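Local coordinates for protein DnaJ homolog subfamily C member 27-A (Xenopus laevis, PDB 6JMG) that binds GTP as a Rab-like small GTPase that also carries a DnaJ domain, and possibly regulates the MEK/ERK pathway, at residues K18-G23 with K87-V92. Residues are numbered along the deposited sequence; the frame is centred on the assembly and turned at random.
Sequences KVISMG and KDTQGV
The Gln90 amide is the flat group that meets Lys18: its OE1 accepts a hydrogen bond from the Lys18 backbone N at 2.8 Å, the donor tilted 28° from the amide plane, while NE2 makes weak bonds back to Asp88 O and OD1. A bend at chi2 (72°) folds the Gln90 chain round so that OE1 can take this amide hydrogen just before regular strand pairing starts. Lys18 O is gripped twice, by Gln90 N at 3.1 Å and by Gly91 N at 3.3 Å, the latter in the carbonyl plane. Ile20 N then bonds to Gly91 O at 3.1 Å; with the Gly91 N bond to Lys18 O, this fits the parallel pairing of Val19 with Gly91 and Ile20 with Val92. The Lys18 side chain runs out along the loop, and its NZ, less surely placed, points to Lys87 O and Thr89 OG1; that hydroxyl also bonds to Tyr86 O. On the face that carries Ile20 and Val92, Ile20 CG1 lies beside Val92 CG2 at 3.8 Å. Met114 of helix 107-117 packs on both residues, and on Met22. Strands 15-22 and 91-97 are thus joined at the centre of the Ras-like sheet, with strand 63-72 flanking 15-22 on its other edge and Gly23 leading into the P-loop.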
loop_
_atom_site.group_PDB
_atom_site.type_symbol
_atom_site.label_atom_id
_atom_site.label_comp_id
_atom_site.label_asym_id
_atom_site.label_seq_id
_atom_site.Cartn_x
_atom_site.Cartn_y
_atom_site.Cartn_z
ATOM N N LYS A 18 7.284 -12.659 0.442
ATOM C CA LYS A 18 5.923 -13.131 0.642
ATOM C C LYS A 18 4.973 -12.303 -0.228
ATOM O O LYS A 18 5.013 -11.069 -0.198
ATOM C CB LYS A 18 5.544 -13.016 2.120
ATOM C CG LYS A 18 4.061 -13.213 2.394
ATOM C CD LYS A 18 3.710 -12.951 3.865
ATOM C CE LYS A 18 2.371 -13.560 4.220
ATOM N NZ LYS A 18 1.521 -12.545 4.860
ATOM N N VAL A 19 4.141 -12.980 -1.017
ATOM C CA VAL A 19 3.210 -12.360 -1.956
ATOM C C VAL A 19 1.812 -12.882 -1.649
ATOM O O VAL A 19 1.628 -14.088 -1.422
ATOM C CB VAL A 19 3.593 -12.666 -3.421
ATOM C CG1 VAL A 19 2.515 -12.202 -4.350
ATOM C CG2 VAL A 19 4.957 -12.047 -3.787
ATOM N N ILE A 20 0.832 -11.996 -1.584
ATOM C CA ILE A 20 -0.545 -12.428 -1.429
ATOM C C ILE A 20 -1.385 -11.876 -2.569
ATOM O O ILE A 20 -1.007 -10.918 -3.252
ATOM C CB ILE A 20 -1.128 -12.001 -0.078
ATOM C CG1 ILE A 20 -1.264 -10.495 -0.021
ATOM C CG2 ILE A 20 -0.250 -12.504 1.071
ATOM C CD1 ILE A 20 -2.056 -10.061 1.193
ATOM N N SER A 21 -2.554 -12.482 -2.754
ATOM C CA SER A 21 -3.538 -12.039 -3.737
ATOM C C SER A 21 -4.816 -11.598 -3.037
ATOM O O SER A 21 -5.288 -12.261 -2.110
ATOM C CB SER A 21 -3.870 -13.173 -4.703
ATOM O OG SER A 21 -4.521 -14.220 -3.984
ATOM N N MET A 22 -5.409 -10.512 -3.512
ATOM C CA MET A 22 -6.653 -10.031 -2.933
ATOM C C MET A 22 -7.590 -9.627 -4.067
ATOM O O MET A 22 -7.150 -9.190 -5.138
ATOM C CB MET A 22 -6.439 -8.839 -1.968
ATOM C CG MET A 22 -5.496 -9.083 -0.796
ATOM S SD MET A 22 -5.181 -7.677 0.316
ATOM C CE MET A 22 -6.481 -6.576 -0.158
ATOM N N GLY A 23 -8.881 -9.775 -3.816
ATOM C CA GLY A 23 -9.920 -9.384 -4.750
ATOM C C GLY A 23 -11.081 -10.363 -4.698
ATOM O O GLY A 23 -10.975 -11.485 -4.191
ATOM N N LYS A 87 -0.002 -10.078 7.505
ATOM C CA LYS A 87 1.203 -9.532 8.115
ATOM C C LYS A 87 2.467 -9.934 7.353
ATOM O O LYS A 87 2.553 -11.004 6.748
ATOM C CB LYS A 87 1.322 -9.962 9.578
ATOM C CG LYS A 87 0.716 -11.315 9.916
ATOM C CD LYS A 87 0.818 -11.615 11.424
ATOM C CE LYS A 87 0.449 -13.062 11.744
ATOM N NZ LYS A 87 -0.975 -13.161 12.168
ATOM N N ASP A 88 3.470 -9.064 7.425
ATOM C CA ASP A 88 4.792 -9.295 6.842
ATOM C C ASP A 88 4.696 -9.582 5.347
ATOM O O ASP A 88 5.308 -10.504 4.819
ATOM C CB ASP A 88 5.516 -10.422 7.590
ATOM C CG ASP A 88 6.871 -10.746 6.994
ATOM O OD1 ASP A 88 7.708 -9.821 6.855
ATOM O OD2 ASP A 88 7.083 -11.927 6.635
ATOM N N THR A 89 3.936 -8.754 4.651
ATOM C CA THR A 89 3.761 -8.900 3.213
ATOM C C THR A 89 4.622 -7.908 2.449
ATOM O O THR A 89 4.663 -6.722 2.785
ATOM C CB THR A 89 2.298 -8.701 2.857
ATOM O OG1 THR A 89 1.535 -9.713 3.516
ATOM C CG2 THR A 89 2.097 -8.781 1.351
ATOM N N GLN A 90 5.287 -8.394 1.399
ATOM C CA GLN A 90 6.111 -7.538 0.552
ATOM C C GLN A 90 5.437 -7.144 -0.755
ATOM O O GLN A 90 5.673 -6.035 -1.248
ATOM C CB GLN A 90 7.419 -8.237 0.191
ATOM C CG GLN A 90 8.455 -8.355 1.300
ATOM C CD GLN A 90 8.067 -9.349 2.360
ATOM O OE1 GLN A 90 8.123 -10.557 2.141
ATOM N NE2 GLN A 90 7.673 -8.848 3.524
ATOM N N GLY A 91 4.594 -8.005 -1.310
ATOM C CA GLY A 91 3.889 -7.695 -2.540
ATOM C C GLY A 91 2.448 -8.181 -2.467
ATOM O O GLY A 91 2.162 -9.205 -1.848
ATOM N N VAL A 92 1.564 -7.434 -3.132
ATOM C CA VAL A 92 0.137 -7.752 -3.211
ATOM C C VAL A 92 -0.305 -7.740 -4.668
ATOM O O VAL A 92 -0.053 -6.767 -5.393
ATOM C CB VAL A 92 -0.715 -6.744 -2.426
ATOM C CG1 VAL A 92 -2.192 -6.927 -2.787
ATOM C CG2 VAL A 92 -0.472 -6.879 -0.936
#